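PDB 5FCC: protein Ves from Pseudomonas fluorescens, which is of undefined biochemical activity but, as a HutD-family protein built on the cupin fold, probably acts in histidine utilisation or its control. Local coordinates for residues Trp47-Ala52 and Thr144-Ser149; Gln67-Val72 and Phe116-Ser121. All blocks are in the same frame, centred on the assembly; numbering follows the deposited sequence.

Following the chain from the N terminus, 47-52, on strand 47-54, is the first of the four segments and later takes part in interaction 1. The chain then runs through 67-72 and, after 43 residues, returns antiparallel as 116-121, so that interaction 2 closes the shorter loop by direct strand pairing. Only further on does 144-149 face 47-52 and complete interaction 1, whose loop encloses that of interaction 2; the two do not cross. Interaction 2 ties neighbours within one sheet, while interaction 1 joins that sheet to a second one. They meet at strands 47-54 and 113-120, through probable backbone hydrogen bonds, N117 N to S50 O and R48 N to I119 O, and where the rings of F116 and F148 stack.

Interaction 1 of 2, residues Trp47-Ala52 and Thr144-Ser149; sequences WRLSIA and TVLVFS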
ATOM      1  N   TRP A  47      11.619   2.305   3.717  1.00 28.08           N
ATOM      2  CA  TRP A  47      11.728   0.867   3.574  1.00 27.54           C
ATOM      3  C   TRP A  47      10.338   0.293   3.373  1.00 35.45           C
ATOM      4  O   TRP A  47       9.327   0.925   3.713  1.00 31.33           O
ATOM      5  CB  TRP A  47      12.400   0.232   4.788  1.00 25.42           C
ATOM      6  CG  TRP A  47      11.755   0.513   6.106  1.00 28.55           C
ATOM      7  CD1 TRP A  47      12.139   1.445   7.041  1.00 30.12           C
ATOM      8  CD2 TRP A  47      10.628  -0.172   6.663  1.00 30.91           C
ATOM      9  NE1 TRP A  47      11.325   1.363   8.162  1.00 33.20           N
ATOM     10  CE2 TRP A  47      10.385   0.386   7.946  1.00 29.95           C
ATOM     11  CE3 TRP A  47       9.826  -1.215   6.222  1.00 28.86           C
ATOM     12  CZ2 TRP A  47       9.340  -0.044   8.752  1.00 31.86           C
ATOM     13  CZ3 TRP A  47       8.792  -1.643   7.027  1.00 31.45           C
ATOM     14  CH2 TRP A  47       8.565  -1.077   8.280  1.00 31.91           C
ATOM     15  N   ARG A  48      10.308  -0.940   2.871  1.00 28.16           N
ATOM     16  CA  ARG A  48       9.061  -1.636   2.598  1.00 30.70           C
ATOM     17  C   ARG A  48       9.280  -3.147   2.672  1.00 28.65           C
ATOM     18  O   ARG A  48      10.308  -3.654   2.235  1.00 30.53           O
ATOM     19  CB  ARG A  48       8.533  -1.219   1.222  1.00 26.19           C
ATOM     20  CG  ARG A  48       7.219  -1.851   0.864  1.00 32.82           C
ATOM     21  CD  ARG A  48       6.941  -1.639  -0.598  1.00 31.43           C
ATOM     22  NE  ARG A  48       5.612  -2.147  -0.901  1.00 36.76           N
ATOM     23  CZ  ARG A  48       5.178  -2.354  -2.133  1.00 37.86           C
ATOM     24  NH1 ARG A  48       5.988  -2.097  -3.156  1.00 36.27           N
ATOM     25  NH2 ARG A  48       3.940  -2.814  -2.329  1.00 33.64           N
ATOM     26  N   LEU A  49       8.324  -3.849   3.272  1.00 31.12           N
ATOM     27  CA  LEU A  49       8.232  -5.296   3.194  1.00 26.86           C
ATOM     28  C   LEU A  49       7.051  -5.647   2.316  1.00 34.05           C
ATOM     29  O   LEU A  49       5.977  -5.039   2.433  1.00 33.49           O
ATOM     30  CB  LEU A  49       8.031  -5.923   4.555  1.00 28.19           C
ATOM     31  CG  LEU A  49       9.249  -6.356   5.324  1.00 34.61           C
ATOM     32  CD1 LEU A  49      10.254  -5.298   5.293  1.00 29.94           C
ATOM     33  CD2 LEU A  49       8.813  -6.609   6.713  1.00 27.15           C
ATOM     34  N   SER A  50       7.240  -6.636   1.457  1.00 30.47           N
ATOM     35  CA  SER A  50       6.148  -7.079   0.602  1.00 32.87           C
ATOM     36  C   SER A  50       6.450  -8.490   0.139  1.00 34.89           C
ATOM     37  O   SER A  50       7.596  -8.948   0.200  1.00 32.76           O
ATOM     38  CB  SER A  50       5.978  -6.148  -0.595  1.00 34.34           C
ATOM     39  OG  SER A  50       7.098  -6.245  -1.465  1.00 34.32           O
ATOM     40  N   ILE A  51       5.403  -9.183  -0.297  1.00 33.52           N
ATOM     41  CA  ILE A  51       5.533 -10.459  -0.989  1.00 30.60           C
ATOM     42  C   ILE A  51       5.223 -10.212  -2.450  1.00 38.98           C
ATOM     43  O   ILE A  51       4.151  -9.684  -2.784  1.00 36.84           O
ATOM     44  CB  ILE A  51       4.606 -11.520  -0.416  1.00 32.97           C
ATOM     45  CG1 ILE A  51       4.926 -11.742   1.050  1.00 33.18           C
ATOM     46  CG2 ILE A  51       4.737 -12.819  -1.235  1.00 39.48           C
ATOM     47  CD1 ILE A  51       3.811 -12.518   1.725  1.00 35.24           C
ATOM     48  N   ALA A  52       6.170 -10.545  -3.321  1.00 32.15           N
ATOM     49  CA  ALA A  52       5.945 -10.434  -4.749  1.00 35.09           C
ATOM     50  C   ALA A  52       5.582 -11.820  -5.270  1.00 43.56           C
ATOM     51  O   ALA A  52       6.255 -12.810  -4.953  1.00 40.19           O
ATOM     52  CB  ALA A  52       7.142  -9.841  -5.477  1.00 31.11           C
ATOM     53  N   THR A 144      13.110  -0.399  14.551  1.00 34.21           N
ATOM     54  CA  THR A 144      12.053  -1.244  14.015  1.00 32.22           C
ATOM     55  C   THR A 144      12.548  -2.670  13.886  1.00 36.14           C
ATOM     56  O   THR A 144      13.609  -2.916  13.301  1.00 32.25           O
ATOM     57  CB  THR A 144      11.584  -0.779  12.641  1.00 32.52           C
ATOM     58  OG1 THR A 144      11.250   0.604  12.677  1.00 38.12           O
ATOM     59  CG2 THR A 144      10.388  -1.629  12.176  1.00 35.41           C
ATOM     60  N   VAL A 145      11.755  -3.616  14.368  1.00 27.89           N
ATOM     61  CA  VAL A 145      12.092  -5.020  14.241  1.00 30.14           C
ATOM     62  C   VAL A 145      10.903  -5.714  13.620  1.00 35.87           C
ATOM     63  O   VAL A 145       9.765  -5.553  14.087  1.00 31.75           O
ATOM     64  CB  VAL A 145      12.468  -5.650  15.579  1.00 24.95           C
ATOM     65  CG1 VAL A 145      12.809  -7.133  15.370  1.00 31.34           C
ATOM     66  CG2 VAL A 145      13.648  -4.924  16.177  1.00 33.09           C
ATOM     67  N   LEU A 146      11.154  -6.446  12.547  1.00 29.31           N
ATOM     68  CA  LEU A 146      10.112  -7.179  11.856  1.00 28.87           C
ATOM     69  C   LEU A 146      10.474  -8.647  11.837  1.00 34.40           C
ATOM     70  O   LEU A 146      11.644  -9.024  11.703  1.00 32.50           O
ATOM     71  CB  LEU A 146       9.919  -6.645  10.462  1.00 29.49           C
ATOM     72  CG  LEU A 146       9.605  -5.158  10.473  1.00 32.12           C
ATOM     73  CD1 LEU A 146      10.582  -4.427   9.616  1.00 31.05           C
ATOM     74  CD2 LEU A 146       8.207  -5.002   9.911  1.00 33.94           C
ATOM     75  N   VAL A 147       9.470  -9.484  12.022  1.00 29.13           N
ATOM     76  CA  VAL A 147       9.659 -10.909  12.019  1.00 26.02           C
ATOM     77  C   VAL A 147       8.633 -11.427  11.036  1.00 32.43           C
ATOM     78  O   VAL A 147       7.430 -11.271  11.258  1.00 34.19           O
ATOM     79  CB  VAL A 147       9.459 -11.523  13.390  1.00 28.67           C
ATOM     80  CG1 VAL A 147       9.727 -13.024  13.346  1.00 30.81           C
ATOM     81  CG2 VAL A 147      10.346 -10.845  14.380  1.00 29.70           C
ATOM     82  N   PHE A 148       9.096 -12.007   9.942  1.00 27.99           N
ATOM     83  CA  PHE A 148       8.225 -12.485   8.884  1.00 27.63           C
ATOM     84  C   PHE A 148       8.246 -14.008   8.920  1.00 32.22           C
ATOM     85  O   PHE A 148       9.294 -14.619   8.702  1.00 29.49           O
ATOM     86  CB  PHE A 148       8.673 -11.936   7.528  1.00 25.71           C
ATOM     87  CG  PHE A 148       7.933 -12.525   6.385  1.00 29.11           C
ATOM     88  CD1 PHE A 148       6.640 -12.109   6.080  1.00 33.46           C
ATOM     89  CD2 PHE A 148       8.505 -13.530   5.627  1.00 31.15           C
ATOM     90  CE1 PHE A 148       5.930 -12.694   5.022  1.00 27.38           C
ATOM     91  CE2 PHE A 148       7.820 -14.092   4.559  1.00 34.80           C
ATOM     92  CZ  PHE A 148       6.519 -13.674   4.265  1.00 33.86           C
ATOM     93  N   SER A 149       7.091 -14.616   9.213  1.00 29.24           N
ATOM     94  CA  SER A 149       7.017 -16.054   9.421  1.00 31.55           C
ATOM     95  C   SER A 149       6.865 -16.819   8.108  1.00 32.34           C
ATOM     96  O   SER A 149       6.058 -16.461   7.243  1.00 30.62           O
ATOM     97  CB  SER A 149       5.830 -16.407  10.325  1.00 30.83           C
ATOM     98  OG  SER A 149       5.587 -17.782  10.195  1.00 30.42           O
TER
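L49 and L146 reach toward each other tip to tip, and W47, I51, T144 and F148 extend the same apolar seam to its two ends. Among the aliphatic contacts, L49 CD2 carries most of the touching: it lies 3.6 Å from L146 CD2 and 3.9 Å from L146 CB, so this one methyl is set into the body of the opposing leucine. The ring contacts flank this pair. L146 CD1 sits over one face of the W47 indole, 4.1 Å from W47 CH2, while T144 CG2 approaches W47 CZ2 obliquely at 3.9 Å. The indole is carried there by a chi1 of 56°, with CG lodged between the backbone N and the carbonyl carbon. At the other end, I51 meets F148 at about a right angle: I51 CD1 comes to the ring edge, near its plane, 3.9 Å from F148 CZ and equally near CE1. No hydrogen bond links the two segments. Their strands run in nearly the same direction, 5° apart, with axes 10.3 Å from each other at closest approach, a spacing that places them in two facing sheets whose side chains fill the core between. This is the facing-sheet packing of a cupin-type beta sandwich; all six touching residues are buried. The F148 ring also stacks on that of F116, and Y125 meets W47 edge-to-face. Strand 47-54 is flanked in its sheet by 29-36 and 113-120; strand 144-149 lies between 166-170 and 184-191, the latter adding I187 against L49 and L189 against W47 and L146.

Interaction 2 of 2, residues Gln67-Val72 and Phe116-Ser121; sequences QRVITV and FNLIYS. With EDO (1,2-ethanediol), chain C.
R68 and I119 face each other as a non-hydrogen-bonded pair, and the arginine runs on from there to a polar group. Its CB lies near L118 O; its CG packs 3.8 Å from I119 CD1, and its CD touches the same methyl. A bend at chi3 (61°) then turns the head: NE donates to a water 2.8 Å away, which in turn donates to L118 O, and NH2 gives a hydrogen bond of 3.2 Å to O1 of a 1,2-ethanediol, met at the guanidinium edge. That diol, probably from the crystallisation liquor, is also bonded to D115. On the other face of the sheet, Q67 CB lies over one face of the Y120 ring, a CH-pi contact 3.9 Å from the centroid, and Q67 CG comes 3.3 Å from Y120 OH. With an alanine in place of Y120, CB and CG of Q67 would probably lose their aromatic cover, though its amide is also held by NE2 to R68 O. Beneath these side chains the antiparallel ladder has paired backbone bonds at Q67-Y120, V69-L118 and, more bent, T71-F116; Q67 N to Y120 O is short and straight, at 2.6 Å and 167°. A second water accepts from T71 OG1 and donates to V69 O and F116 O; the threonine hydroxyl also bonds W131. Strand 113-120 thus forms the inner partner of 67-74 in an antiparallel cupin sheet, with 47-54 on its far edge and 96-99 bordering 67-74 on the other.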
ATOM      1  N   GLN A  67      18.234  -0.250  -1.669  1.00 34.02           N
ATOM      2  CA  GLN A  67      18.859  -1.557  -1.600  1.00 34.37           C
ATOM      3  C   GLN A  67      17.768  -2.617  -1.459  1.00 35.43           C
ATOM      4  O   GLN A  67      16.851  -2.468  -0.649  1.00 29.18           O
ATOM      5  CB  GLN A  67      19.825  -1.610  -0.414  1.00 31.82           C
ATOM      6  CG  GLN A  67      20.440  -2.990  -0.182  1.00 37.54           C
ATOM      7  CD  GLN A  67      21.424  -3.366  -1.284  1.00 35.41           C
ATOM      8  OE1 GLN A  67      22.271  -2.569  -1.637  1.00 36.46           O
ATOM      9  NE2 GLN A  67      21.271  -4.562  -1.860  1.00 40.67           N
ATOM     10  N   ARG A  68      17.864  -3.684  -2.236  1.00 32.58           N
ATOM     11  CA  ARG A  68      16.875  -4.745  -2.162  1.00 32.48           C
ATOM     12  C   ARG A  68      17.479  -6.038  -1.638  1.00 33.79           C
ATOM     13  O   ARG A  68      18.648  -6.352  -1.888  1.00 30.66           O
ATOM     14  CB  ARG A  68      16.228  -4.978  -3.521  1.00 31.53           C
ATOM     15  CG  ARG A  68      15.644  -3.678  -4.109  1.00 34.29           C
ATOM     16  CD  ARG A  68      14.898  -3.936  -5.387  1.00 30.36           C
ATOM     17  NE  ARG A  68      13.760  -4.834  -5.174  1.00 35.82           N
ATOM     18  CZ  ARG A  68      12.916  -5.220  -6.131  1.00 39.73           C
ATOM     19  NH1 ARG A  68      13.088  -4.804  -7.376  1.00 39.74           N
ATOM     20  NH2 ARG A  68      11.902  -6.042  -5.841  1.00 34.96           N
ATOM     21  N   VAL A  69      16.668  -6.786  -0.904  1.00 26.77           N
ATOM     22  CA  VAL A  69      17.008  -8.131  -0.483  1.00 25.85           C
ATOM     23  C   VAL A  69      15.760  -8.953  -0.702  1.00 29.01           C
ATOM     24  O   VAL A  69      14.740  -8.718  -0.047  1.00 28.12           O
ATOM     25  CB  VAL A  69      17.457  -8.202   0.975  1.00 28.51           C
ATOM     26  CG1 VAL A  69      17.896  -9.619   1.284  1.00 24.33           C
ATOM     27  CG2 VAL A  69      18.581  -7.210   1.229  1.00 26.89           C
ATOM     28  N   ILE A  70      15.823  -9.902  -1.618  1.00 25.40           N
ATOM     29  CA  ILE A  70      14.664 -10.717  -1.912  1.00 26.43           C
ATOM     30  C   ILE A  70      14.991 -12.168  -1.635  1.00 29.72           C
ATOM     31  O   ILE A  70      16.151 -12.609  -1.695  1.00 27.42           O
ATOM     32  CB  ILE A  70      14.196 -10.520  -3.367  1.00 29.13           C
ATOM     33  CG1 ILE A  70      15.259 -11.071  -4.318  1.00 31.21           C
ATOM     34  CG2 ILE A  70      13.998  -9.029  -3.608  1.00 29.91           C
ATOM     35  CD1 ILE A  70      14.791 -11.221  -5.758  1.00 34.74           C
ATOM     36  N   THR A  71      13.947 -12.909  -1.312  1.00 24.83           N
ATOM     37  CA  THR A  71      14.075 -14.287  -0.897  1.00 27.11           C
ATOM     38  C   THR A  71      12.901 -15.054  -1.475  1.00 32.58           C
ATOM     39  O   THR A  71      11.751 -14.675  -1.239  1.00 26.28           O
ATOM     40  CB  THR A  71      14.057 -14.426   0.621  1.00 24.81           C
ATOM     41  OG1 THR A  71      15.059 -13.587   1.215  1.00 24.35           O
ATOM     42  CG2 THR A  71      14.292 -15.881   0.976  1.00 27.37           C
ATOM     43  N   VAL A  72      13.186 -16.144  -2.189  1.00 28.56           N
ATOM     44  CA  VAL A  72      12.110 -17.031  -2.611  1.00 29.32           C
ATOM     45  C   VAL A  72      11.498 -17.664  -1.377  1.00 31.88           C
ATOM     46  O   VAL A  72      12.195 -18.329  -0.603  1.00 30.86           O
ATOM     47  CB  VAL A  72      12.634 -18.103  -3.573  1.00 30.33           C
ATOM     48  CG1 VAL A  72      11.548 -19.115  -3.807  1.00 31.15           C
ATOM     49  CG2 VAL A  72      13.084 -17.484  -4.874  1.00 27.44           C
ATOM     50  N   PHE A 116       9.704 -12.988  -0.720  1.00 29.69           N
ATOM     51  CA  PHE A 116       9.679 -11.999   0.338  1.00 26.67           C
ATOM     52  C   PHE A 116      10.657 -10.893  -0.021  1.00 29.55           C
ATOM     53  O   PHE A 116      11.852 -11.163  -0.209  1.00 28.53           O
ATOM     54  CB  PHE A 116      10.052 -12.644   1.664  1.00 26.88           C
ATOM     55  CG  PHE A 116      10.143 -11.677   2.772  1.00 29.01           C
ATOM     56  CD1 PHE A 116       8.984 -11.053   3.253  1.00 29.31           C
ATOM     57  CD2 PHE A 116      11.374 -11.360   3.341  1.00 26.60           C
ATOM     58  CE1 PHE A 116       9.048 -10.124   4.292  1.00 26.54           C
ATOM     59  CE2 PHE A 116      11.461 -10.452   4.389  1.00 27.01           C
ATOM     60  CZ  PHE A 116      10.270  -9.809   4.862  1.00 26.16           C
ATOM     61  N   ASN A 117      10.155  -9.661  -0.135  1.00 26.25           N
ATOM     62  CA  ASN A 117      10.905  -8.504  -0.607  1.00 26.25           C
ATOM     63  C   ASN A 117      11.156  -7.542   0.543  1.00 32.88           C
ATOM     64  O   ASN A 117      10.205  -7.022   1.148  1.00 28.58           O
ATOM     65  CB  ASN A 117      10.162  -7.729  -1.704  1.00 29.59           C
ATOM     66  CG  ASN A 117      10.250  -8.384  -3.067  1.00 34.22           C
ATOM     67  OD1 ASN A 117      10.760  -9.493  -3.213  1.00 32.09           O
ATOM     68  ND2 ASN A 117       9.683  -7.718  -4.071  1.00 33.84           N
ATOM     69  N   LEU A 118      12.429  -7.263   0.800  1.00 28.52           N
ATOM     70  CA  LEU A 118      12.833  -6.118   1.598  1.00 26.08           C
ATOM     71  C   LEU A 118      13.437  -5.102   0.652  1.00 30.93           C
ATOM     72  O   LEU A 118      14.230  -5.464  -0.224  1.00 29.17           O
ATOM     73  CB  LEU A 118      13.865  -6.470   2.668  1.00 22.59           C
ATOM     74  CG  LEU A 118      14.579  -5.268   3.275  1.00 26.41           C
ATOM     75  CD1 LEU A 118      13.579  -4.333   4.061  1.00 26.64           C
ATOM     76  CD2 LEU A 118      15.725  -5.735   4.150  1.00 27.27           C
ATOM     77  N   ILE A 119      13.071  -3.840   0.834  1.00 27.71           N
ATOM     78  CA  ILE A 119      13.716  -2.744   0.140  1.00 23.01           C
ATOM     79  C   ILE A 119      13.939  -1.658   1.166  1.00 27.98           C
ATOM     80  O   ILE A 119      13.079  -1.428   2.021  1.00 28.87           O
ATOM     81  CB  ILE A 119      12.880  -2.257  -1.071  1.00 30.92           C
ATOM     82  CG1 ILE A 119      13.658  -1.205  -1.862  1.00 28.67           C
ATOM     83  CG2 ILE A 119      11.496  -1.712  -0.631  1.00 27.97           C
ATOM     84  CD1 ILE A 119      13.118  -0.922  -3.238  1.00 33.82           C
ATOM     85  N   TYR A 120      15.098  -0.994   1.108  1.00 28.28           N
ATOM     86  CA  TYR A 120      15.283   0.148   1.986  1.00 28.27           C
ATOM     87  C   TYR A 120      16.258   1.118   1.344  1.00 33.70           C
ATOM     88  O   TYR A 120      17.037   0.772   0.445  1.00 32.27           O
ATOM     89  CB  TYR A 120      15.766  -0.264   3.382  1.00 26.64           C
ATOM     90  CG  TYR A 120      17.172  -0.829   3.313  1.00 30.57           C
ATOM     91  CD1 TYR A 120      17.390  -2.150   2.948  1.00 28.84           C
ATOM     92  CD2 TYR A 120      18.277  -0.021   3.560  1.00 30.26           C
ATOM     93  CE1 TYR A 120      18.682  -2.660   2.836  1.00 27.79           C
ATOM     94  CE2 TYR A 120      19.564  -0.523   3.457  1.00 31.38           C
ATOM     95  CZ  TYR A 120      19.753  -1.842   3.112  1.00 31.56           C
ATOM     96  OH  TYR A 120      21.036  -2.304   3.014  1.00 30.58           O
ATOM     97  N   SER A 121      16.183   2.349   1.824  1.00 30.90           N
ATOM     98  CA  SER A 121      17.051   3.415   1.377  1.00 32.50           C
ATOM     99  C   SER A 121      18.280   3.388   2.259  1.00 27.69           C
ATOM    100  O   SER A 121      18.165   3.656   3.460  1.00 31.33           O
ATOM    101  CB  SER A 121      16.333   4.763   1.502  1.00 37.61           C
ATOM    102  OG  SER A 121      17.272   5.818   1.431  1.00 35.47           O
TER
HETATM  103  C1  EDO C 201      10.262  -9.178  -7.648  1.00 41.45           C
HETATM  104  O1  EDO C 201       9.744  -8.103  -6.868  1.00 38.03           O
HETATM  105  C2  EDO C 201      11.449  -9.806  -6.902  1.00 42.25           C
HETATM  106  O2  EDO C 201      10.989 -10.263  -5.629  1.00 33.57           O
HETATM  107  O   HOH W   1      13.018  -5.823  -2.609  1.00 27.65           O
HETATM  108  O   HOH W   2      14.149 -11.130   1.374  1.00 25.42           O